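Local coordinates for amidohydrolase (Thermotoga maritima, PDB 3OOQ), which is probably a TIM-barrel amidohydrolase that hydrolyses amide or related bonds, possibly with allantoinase activity, at residues F[300-305]-F[338-343]; F[248-253]-F[268-273]; F[143-148]-F[344-349]; F[15-20]-F[332-337]. All blocks are in the same frame, centred on the assembly; numbering follows the deposited sequence.

Contact 1: residues F[300-305]-F[338-343]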
# COMPACT_ATOMS: atom_id res chain seq x y z
N LEU F 300 40.37 27.97 9.04
CA LEU F 300 40.09 28.48 7.72
C LEU F 300 38.62 28.21 7.32
O LEU F 300 38.20 27.07 7.19
CB LEU F 300 41.05 27.86 6.69
CG LEU F 300 40.73 28.25 5.24
CD1 LEU F 300 41.05 29.72 5.01
CD2 LEU F 300 41.50 27.36 4.28
N ILE F 301 37.86 29.29 7.11
CA ILE F 301 36.45 29.17 6.81
C ILE F 301 36.04 29.98 5.59
O ILE F 301 36.69 30.98 5.24
CB ILE F 301 35.55 29.56 8.03
CG1 ILE F 301 35.53 31.08 8.25
CG2 ILE F 301 35.97 28.79 9.26
CD1 ILE F 301 34.58 31.57 9.38
N ALA F 302 34.97 29.51 4.94
CA ALA F 302 34.26 30.26 3.91
C ALA F 302 32.80 30.32 4.32
O ALA F 302 32.33 29.50 5.14
CB ALA F 302 34.38 29.61 2.54
N LEU F 303 32.09 31.27 3.75
CA LEU F 303 30.66 31.41 4.01
C LEU F 303 29.83 31.05 2.78
O LEU F 303 30.02 31.62 1.70
CB LEU F 303 30.35 32.83 4.48
CG LEU F 303 28.89 33.19 4.78
CD1 LEU F 303 28.29 32.33 5.91
CD2 LEU F 303 28.78 34.68 5.13
N MSE F 304 28.88 30.11 2.97
CA MSE F 304 27.93 29.71 1.92
C MSE F 304 26.52 30.22 2.20
O MSE F 304 26.15 30.45 3.35
CB MSE F 304 27.87 28.18 1.78
CG MSE F 304 27.18 27.46 2.94
SE MSE F 304 26.68 25.63 2.49
CE MSE F 304 28.22 24.72 3.33
N CYS F 305 25.74 30.37 1.13
CA CYS F 305 24.30 30.55 1.24
C CYS F 305 23.58 29.21 1.30
O CYS F 305 22.40 29.14 1.67
CB CYS F 305 23.79 31.34 0.02
SG CYS F 305 24.22 33.08 0.09
N VAL F 338 38.70 35.18 -1.12
CA VAL F 338 39.96 34.44 -1.13
C VAL F 338 39.92 33.12 -0.35
O VAL F 338 40.47 32.12 -0.78
CB VAL F 338 41.17 35.35 -0.66
CG1 VAL F 338 40.97 35.87 0.77
CG2 VAL F 338 42.52 34.60 -0.78
N ASN F 339 39.27 33.11 0.81
CA ASN F 339 39.10 31.86 1.60
C ASN F 339 38.36 30.74 0.83
O ASN F 339 38.92 29.65 0.69
CB ASN F 339 38.42 32.13 2.95
CG ASN F 339 39.32 32.86 3.93
OD1 ASN F 339 40.32 33.47 3.55
ND2 ASN F 339 38.95 32.82 5.22
N PRO F 340 37.12 31.00 0.33
CA PRO F 340 36.49 29.98 -0.52
C PRO F 340 37.38 29.60 -1.70
O PRO F 340 37.56 28.41 -1.95
CB PRO F 340 35.19 30.63 -1.01
CG PRO F 340 35.29 32.08 -0.62
CD PRO F 340 36.22 32.14 0.56
N ALA F 341 37.97 30.59 -2.39
CA ALA F 341 38.95 30.28 -3.45
C ALA F 341 40.01 29.26 -2.99
O ALA F 341 40.34 28.30 -3.70
CB ALA F 341 39.62 31.56 -3.95
N LYS F 342 40.54 29.49 -1.80
CA LYS F 342 41.64 28.70 -1.27
C LYS F 342 41.13 27.28 -0.93
O LYS F 342 41.76 26.29 -1.28
CB LYS F 342 42.26 29.43 -0.06
CG LYS F 342 43.22 28.64 0.82
CD LYS F 342 44.66 28.82 0.39
CE LYS F 342 45.64 28.01 1.23
NZ LYS F 342 46.13 28.83 2.38
N ILE F 343 39.96 27.19 -0.28
CA ILE F 343 39.32 25.90 0.02
C ILE F 343 39.07 25.08 -1.25
O ILE F 343 39.19 23.85 -1.24
CB ILE F 343 38.03 26.10 0.86
CG1 ILE F 343 38.41 26.62 2.25
CG2 ILE F 343 37.23 24.78 0.95
CD1 ILE F 343 37.27 27.22 3.07
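Asn339 makes the one polar link here, reaching from helix 338-343 to the backbone of Ile301 in strand 301-303. Its ND2 donates to Ile301 O at 2.9 Å, in the carbonyl plane, and the acceptor lies only 6° out of the amide plane. With CG set beside the backbone N (chi1 -72°), the amide is carried onto the strand. A leucine in its place would probably leave Ile301 O without this donor and the start of the strand less firmly tied to the helix.

The rest is packing. The Leu300 CD1 methyl rests 3.7 Å from the Asn339 amide carbon CG, while the other branch, CD2, makes apolar contact with Ile343 CG1 at 3.8 Å as the side chains run past each other in opposite directions. Further along, Ala302 CB faces Pro340 CD at 3.7 Å and Ile343 CD1 at 3.8 Å; the small methyl is consistent with the 7.0 Å approach of the two segment axes. Val60 and Ala62 of strand 54-64 also touch Pro340, so the helix lies against two strands of the TIM barrel.

Greasy contact thus holds the helix in place, and one directional bond fixes its position relative to the Ile301 carbonyl.

Contact 2: residues F[248-253]-F[268-273]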
# COMPACT_ATOMS: atom_id res chain seq x y z
N VAL F 248 36.93 18.64 3.67
CA VAL F 248 36.37 19.91 4.04
C VAL F 248 35.08 19.57 4.78
O VAL F 248 34.35 18.67 4.40
CB VAL F 248 36.06 20.77 2.77
CG1 VAL F 248 35.39 22.07 3.13
CG2 VAL F 248 37.35 21.04 1.94
N ILE F 249 34.80 20.29 5.86
CA ILE F 249 33.53 20.15 6.56
C ILE F 249 32.53 21.16 5.99
O ILE F 249 32.85 22.36 5.91
CB ILE F 249 33.71 20.39 8.06
CG1 ILE F 249 34.65 19.35 8.68
CG2 ILE F 249 32.36 20.41 8.75
CD1 ILE F 249 34.03 17.93 8.82
N GLU F 250 31.35 20.69 5.58
CA GLU F 250 30.29 21.56 5.08
C GLU F 250 29.31 21.87 6.20
O GLU F 250 28.90 20.97 6.94
CB GLU F 250 29.52 20.92 3.92
CG GLU F 250 30.33 20.17 2.90
CD GLU F 250 31.45 21.00 2.29
OE1 GLU F 250 32.55 20.42 2.12
OE2 GLU F 250 31.25 22.21 2.01
N HIS F 251 28.90 23.14 6.27
CA HIS F 251 28.03 23.70 7.33
C HIS F 251 28.75 23.79 8.69
O HIS F 251 28.94 24.89 9.22
CB HIS F 251 26.70 22.96 7.46
CG HIS F 251 26.07 22.62 6.15
ND1 HIS F 251 25.56 23.57 5.29
CD2 HIS F 251 25.86 21.42 5.54
CE1 HIS F 251 25.07 22.98 4.21
NE2 HIS F 251 25.23 21.68 4.34
N GLY F 252 29.12 22.63 9.25
CA GLY F 252 29.88 22.59 10.51
C GLY F 252 29.22 23.42 11.60
O GLY F 252 29.88 24.15 12.34
N THR F 253 27.90 23.28 11.69
CA THR F 253 27.08 24.07 12.60
C THR F 253 27.65 24.15 14.03
O THR F 253 27.66 25.23 14.62
CB THR F 253 25.63 23.54 12.59
OG1 THR F 253 25.08 23.79 11.29
CG2 THR F 253 24.76 24.23 13.62
N PRO F 268 39.39 22.77 6.98
CA PRO F 268 38.61 23.96 6.74
C PRO F 268 37.12 23.67 6.89
O PRO F 268 36.71 22.49 6.82
CB PRO F 268 38.94 24.30 5.28
CG PRO F 268 39.23 22.96 4.66
CD PRO F 268 39.89 22.15 5.74
N VAL F 269 36.35 24.73 7.08
CA VAL F 269 34.92 24.65 7.28
C VAL F 269 34.22 25.69 6.42
O VAL F 269 34.50 26.89 6.53
CB VAL F 269 34.52 24.88 8.74
CG1 VAL F 269 33.02 24.65 8.91
CG2 VAL F 269 35.32 23.98 9.67
N VAL F 270 33.32 25.22 5.56
CA VAL F 270 32.41 26.11 4.83
C VAL F 270 31.17 26.29 5.70
O VAL F 270 30.27 25.44 5.70
CB VAL F 270 32.03 25.56 3.43
CG1 VAL F 270 31.22 26.58 2.67
CG2 VAL F 270 33.29 25.23 2.61
N VAL F 271 31.14 27.39 6.45
CA VAL F 271 30.03 27.68 7.37
C VAL F 271 28.83 28.23 6.60
O VAL F 271 28.96 28.68 5.46
CB VAL F 271 30.43 28.64 8.54
CG1 VAL F 271 31.64 28.12 9.29
CG2 VAL F 271 30.73 30.05 8.02
N GLY F 272 27.65 28.14 7.23
CA GLY F 272 26.41 28.53 6.58
C GLY F 272 25.65 27.31 6.10
O GLY F 272 26.21 26.20 6.07
N PRO F 273 24.37 27.48 5.76
CA PRO F 273 23.66 28.77 5.85
C PRO F 273 23.46 29.20 7.32
O PRO F 273 23.25 28.35 8.18
CB PRO F 273 22.31 28.46 5.19
CG PRO F 273 22.06 26.97 5.57
CD PRO F 273 23.44 26.34 5.54
O HOH W 1 27.38 26.84 9.76
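Val248 starts the contact by straddling two residues: CG2 meets Pro268 CG at 3.8 Å, and CG1, anti to the backbone N (chi1 176°), meets Val270 CG2. From Ile249 onward the chains pair as parallel strands. Ile249 N gives a nearly straight bond to Pro268 O (3.1 Å, 173° at the hydrogen), and Ile249 O takes Val270 N at 2.9 Å; the Ile249 side chain leads off to Ile233 and Ala236 of helix 230-243.

Glu250 lies beside Val270, the two side chains pointing the same way, with OE2 3.7 Å from Val270 CG2. The carboxylate's main partner is elsewhere: OE1 forms a salt bridge with Arg224.

At His251 the pairing loosens, its N making only a weak, bent bond to Val270 O, and the side chain takes over. ND1 donates to Gly272 O at 2.8 Å, on a lone pair in the carbonyl plane, with the oxygen 8° out of the ring plane. This bond fixes the ring's rotation. A water adds a bridge, donating to His251 O and accepting from Gly272 N. Gly252, at positive phi, passes close by Val269, where a CB would clash with CG1.

Around His251 the rings of His63, His226 and His228 gather. Neighbouring parallel strands joined through helix 259-264 make a beta-alpha-beta unit of the TIM barrel, and a histidine cluster at the strands' C-terminal ends is consistent with the active-site mouth of amidohydrolases.

Contact 3: residues F[143-148]-F[344-349]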
# COMPACT_ATOMS: atom_id res chain seq x y z
N ILE F 143 33.00 25.75 -16.87
CA ILE F 143 33.83 24.91 -16.00
C ILE F 143 35.16 25.57 -15.63
O ILE F 143 35.89 26.06 -16.50
CB ILE F 143 34.12 23.53 -16.65
CG1 ILE F 143 32.83 22.73 -16.79
CG2 ILE F 143 35.16 22.76 -15.84
CD1 ILE F 143 32.96 21.47 -17.68
N VAL F 144 35.45 25.60 -14.33
CA VAL F 144 36.76 26.01 -13.83
C VAL F 144 37.54 24.79 -13.33
O VAL F 144 38.75 24.66 -13.59
CB VAL F 144 36.63 27.06 -12.69
CG1 VAL F 144 37.99 27.49 -12.19
CG2 VAL F 144 35.85 28.26 -13.17
N LYS F 145 36.86 23.89 -12.62
CA LYS F 145 37.53 22.73 -12.05
C LYS F 145 36.51 21.63 -11.90
O LYS F 145 35.54 21.77 -11.16
CB LYS F 145 38.14 23.06 -10.68
CG LYS F 145 38.88 21.91 -10.07
CD LYS F 145 39.51 22.28 -8.75
CE LYS F 145 40.22 21.07 -8.16
NZ LYS F 145 40.78 21.39 -6.82
N ASP F 146 36.75 20.53 -12.61
CA ASP F 146 35.83 19.41 -12.59
C ASP F 146 36.62 18.12 -12.72
O ASP F 146 37.40 17.98 -13.68
CB ASP F 146 34.86 19.51 -13.76
CG ASP F 146 33.99 18.29 -13.90
OD1 ASP F 146 33.21 18.00 -12.98
OD2 ASP F 146 34.09 17.63 -14.94
N PRO F 147 36.44 17.17 -11.78
CA PRO F 147 35.66 17.27 -10.53
C PRO F 147 36.42 18.09 -9.48
O PRO F 147 37.64 18.20 -9.56
CB PRO F 147 35.58 15.82 -10.06
CG PRO F 147 36.83 15.18 -10.61
CD PRO F 147 37.03 15.83 -11.96
N ALA F 148 35.71 18.66 -8.51
CA ALA F 148 36.34 19.48 -7.49
C ALA F 148 36.28 18.86 -6.09
O ALA F 148 36.98 19.30 -5.17
CB ALA F 148 35.75 20.88 -7.50
N LEU F 344 38.80 25.78 -2.35
CA LEU F 344 38.58 25.13 -3.64
C LEU F 344 39.85 24.81 -4.44
O LEU F 344 39.77 24.22 -5.51
CB LEU F 344 37.62 25.99 -4.49
CG LEU F 344 36.21 26.23 -3.92
CD1 LEU F 344 35.38 27.26 -4.73
CD2 LEU F 344 35.46 24.92 -3.80
N GLY F 345 41.02 25.19 -3.91
CA GLY F 345 42.30 25.01 -4.62
C GLY F 345 42.49 25.95 -5.80
O GLY F 345 43.22 25.65 -6.73
N LEU F 346 41.88 27.14 -5.73
CA LEU F 346 41.80 28.05 -6.86
C LEU F 346 42.17 29.51 -6.54
O LEU F 346 41.85 30.42 -7.31
CB LEU F 346 40.37 27.99 -7.46
CG LEU F 346 39.99 26.69 -8.17
CD1 LEU F 346 38.48 26.64 -8.44
CD2 LEU F 346 40.79 26.48 -9.47
N GLU F 347 42.84 29.74 -5.41
CA GLU F 347 43.26 31.09 -5.03
C GLU F 347 44.32 31.71 -5.97
O GLU F 347 44.62 32.90 -5.86
CB GLU F 347 43.73 31.15 -3.56
CG GLU F 347 45.15 30.63 -3.32
CD GLU F 347 45.22 29.11 -3.15
OE1 GLU F 347 44.31 28.39 -3.63
OE2 GLU F 347 46.19 28.64 -2.52
N ASP F 348 44.88 30.91 -6.87
CA ASP F 348 45.75 31.44 -7.92
C ASP F 348 44.92 32.07 -9.04
O ASP F 348 45.46 32.80 -9.88
CB ASP F 348 46.67 30.34 -8.49
CG ASP F 348 45.87 29.15 -9.04
OD1 ASP F 348 46.20 28.64 -10.11
OD2 ASP F 348 44.89 28.74 -8.39
N ARG F 349 43.61 31.81 -9.05
CA ARG F 349 42.75 32.21 -10.16
C ARG F 349 41.66 33.23 -9.82
O ARG F 349 41.44 34.18 -10.57
CB ARG F 349 42.13 30.98 -10.82
CG ARG F 349 43.12 30.24 -11.71
CD ARG F 349 42.42 29.16 -12.47
NE ARG F 349 41.45 29.72 -13.42
CZ ARG F 349 40.77 28.99 -14.30
NH1 ARG F 349 40.95 27.67 -14.36
NH2 ARG F 349 39.91 29.58 -15.13
O HOH W 2 38.39 28.09 -16.93
O HOH W 3 39.74 25.98 -15.84
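Lys145 crosses from the strand to the turn at Leu344 and can be followed atom by atom. Its CB sits 4.2 Å from Leu346 CD1, a loose apolar touch. Every torsion beyond is close to 180°, and the stretched chain brings CD to 3.8 Å and CE to 4.1 Å from Leu344 O. The tip then bonds that same oxygen: NZ to Leu344 O is 3.3 Å, a long bond, with the amine lifted 36° out of the carbonyl plane instead of lying on a lone pair. The ammonium thus meets a carbonyl at the C-terminal end of helix 338-343, where the helix dipole would probably welcome a positive charge.

Val144 CG1 fills the angle between two partners. It lies 3.9 Å from Leu346 CD1 and also stands 3.6 Å above one face of the Arg349 guanidinium, offset toward the rim. The edge of that flat group is used differently: NH1 reaches a water that donates to Val144 O, and NH2 a second water that donates to Ile143 O. NH2 also has a salt bridge to Asp358, so the plane is held by water and charge together.

Val144 and Lys145 both face Val131 of strand 125-133, a classic beta bulge in strand 143-153. Across the contact, Gly345 closes helix 338-343 with a Schellman motif, two bonds returning to the last turn, one of them probably Leu346 N to Ala341 O. The bulged strand is thereby joined to the turn leaving the helix, with Leu346 also resting on Val131 and Leu344 on Met116 of strand 112-117.

Contact 4: residues F[15-20]-F[332-337]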
# COMPACT_ATOMS: atom_id res chain seq x y z
N PHE F 15 38.91 47.32 -3.88
CA PHE F 15 39.03 46.38 -2.78
C PHE F 15 39.71 45.09 -3.25
O PHE F 15 39.02 44.15 -3.68
CB PHE F 15 37.63 46.07 -2.20
CG PHE F 15 37.15 47.08 -1.19
CD1 PHE F 15 36.69 48.33 -1.59
CD2 PHE F 15 37.14 46.77 0.16
CE1 PHE F 15 36.24 49.28 -0.66
CE2 PHE F 15 36.69 47.71 1.10
CZ PHE F 15 36.24 48.96 0.68
N PRO F 16 41.06 45.03 -3.18
CA PRO F 16 41.75 43.80 -3.59
C PRO F 16 41.43 42.59 -2.70
O PRO F 16 41.62 41.45 -3.15
CB PRO F 16 43.24 44.15 -3.43
CG PRO F 16 43.31 45.62 -3.32
CD PRO F 16 42.00 46.07 -2.73
N ILE F 17 40.98 42.86 -1.47
CA ILE F 17 40.62 41.89 -0.43
C ILE F 17 41.82 41.36 0.32
O ILE F 17 41.79 41.29 1.54
CB ILE F 17 39.76 40.66 -0.94
CG1 ILE F 17 38.39 41.10 -1.46
CG2 ILE F 17 39.62 39.60 0.17
CD1 ILE F 17 37.61 42.03 -0.53
N THR F 18 42.87 41.00 -0.41
CA THR F 18 44.07 40.46 0.20
C THR F 18 45.04 41.57 0.62
O THR F 18 46.12 41.29 1.12
CB THR F 18 44.74 39.49 -0.75
OG1 THR F 18 44.93 40.14 -2.01
CG2 THR F 18 43.84 38.22 -0.94
N SER F 19 44.64 42.81 0.39
CA SER F 19 45.33 43.98 0.93
C SER F 19 44.28 45.09 1.03
O SER F 19 43.17 44.95 0.51
CB SER F 19 46.53 44.41 0.07
OG SER F 19 46.15 44.70 -1.25
N ARG F 20 44.63 46.15 1.75
CA ARG F 20 43.68 47.22 2.08
C ARG F 20 43.19 47.99 0.86
O ARG F 20 43.93 48.17 -0.10
CB ARG F 20 44.27 48.16 3.13
CG ARG F 20 43.73 47.84 4.52
CD ARG F 20 44.76 48.04 5.61
NE ARG F 20 44.50 47.12 6.74
CZ ARG F 20 44.02 47.48 7.93
NH1 ARG F 20 43.83 46.56 8.87
NH2 ARG F 20 43.75 48.76 8.19
N LEU F 332 34.81 39.18 6.82
CA LEU F 332 33.60 38.79 6.12
C LEU F 332 33.77 38.90 4.61
O LEU F 332 33.20 38.11 3.85
CB LEU F 332 32.42 39.63 6.58
CG LEU F 332 32.00 39.38 8.02
CD1 LEU F 332 31.13 40.54 8.52
CD2 LEU F 332 31.23 38.04 8.13
N LEU F 333 34.57 39.87 4.16
CA LEU F 333 34.89 39.95 2.74
C LEU F 333 35.76 38.78 2.28
O LEU F 333 35.48 38.17 1.25
CB LEU F 333 35.54 41.30 2.39
CG LEU F 333 34.57 42.47 2.47
CD1 LEU F 333 35.35 43.83 2.41
CD2 LEU F 333 33.58 42.34 1.33
N LYS F 334 36.77 38.45 3.08
CA LYS F 334 37.68 37.32 2.78
C LYS F 334 36.94 35.98 2.71
O LYS F 334 37.22 35.15 1.84
CB LYS F 334 38.81 37.21 3.82
CG LYS F 334 39.79 38.36 3.86
CD LYS F 334 40.94 38.09 4.83
CE LYS F 334 41.90 39.30 4.88
NZ LYS F 334 43.23 38.98 5.48
N ILE F 335 36.00 35.75 3.63
CA ILE F 335 35.27 34.47 3.63
C ILE F 335 34.27 34.36 2.47
O ILE F 335 33.65 33.29 2.26
CB ILE F 335 34.61 34.17 4.99
CG1 ILE F 335 33.43 35.10 5.27
CG2 ILE F 335 35.63 34.20 6.10
CD1 ILE F 335 32.66 34.75 6.57
N LEU F 336 34.12 35.45 1.73
CA LEU F 336 33.31 35.47 0.52
C LEU F 336 34.14 35.39 -0.76
O LEU F 336 33.57 35.21 -1.86
CB LEU F 336 32.43 36.71 0.48
CG LEU F 336 31.30 36.80 1.51
CD1 LEU F 336 30.64 38.19 1.41
CD2 LEU F 336 30.28 35.66 1.33
N THR F 337 35.46 35.50 -0.61
CA THR F 337 36.37 35.67 -1.75
C THR F 337 37.60 34.73 -1.72
O THR F 337 37.53 33.60 -2.23
CB THR F 337 36.78 37.16 -1.90
OG1 THR F 337 37.24 37.64 -0.64
CG2 THR F 337 35.58 38.03 -2.35
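Ile17 points its branched side chain at the end of helix 329-334, and its branches go to different partners. CD1 comes against Leu333 CB at 3.7 Å, the two side chains crossing at about a right angle. CG2 goes to Thr337 OG1 at 3.2 Å, a tight approach between a methyl and a hydroxyl oxygen. Lys334 and Ile17 slide past each other in opposite directions, so Lys334 CG meets the CG2 methyl at 3.9 Å and CE passes near Ile17 O.

Phe15 comes in obliquely: its CD2 is 4.1 Å from Leu333 CD1. The same ring stacks on Phe56 of strand 54-64, which Leu333 touches as well.

Thr337 stands at the N-cap of helix 338-343, but its hydroxyl turns back, chi1 51° placing OG1 where it donates to Leu333 O at 2.6 Å. That oxygen also accepts Leu336 N, the two donors arriving from opposite faces of its plane.

Cutting Ile17 back to an alanine would probably open a gap beside Leu333 and take from Thr337 OG1 and Lys334 CG the methyl that now lies against them. The loop between strands 12-14 and 24-29 is packed here on the turn joining helices 329-334 and 338-343 of the barrel. This is van der Waals packing, mainly apolar: the threonine hydroxyl spends its proton within its own segment, and Ile17 seats the loop on this side while Thr18 OG1 bonds Glu354.

Contact 2 is the most thoroughly buried of the barrel contacts and relies on backbone pairing, plus a ring-to-carbonyl bond near the histidines. Contact 1 continues from it, since strand 301-303 is the neighbour of 269-271 and Ala302 O lies 2.8 Å from Val271 N; there a helix covers the strand, and the contact is partly buried, with Lys342 at its exposed side. That same helix 338-343 is shared on either end: contact 3 holds its C-terminal exit, contact 4 the turn before it. Contact 3, also partly buried, uses water, lysine and arginine, whereas contact 4, although its centre lies about 16 Å from the centre of the chain, is buried and mainly apolar, bringing loop 15-20 onto the barrel.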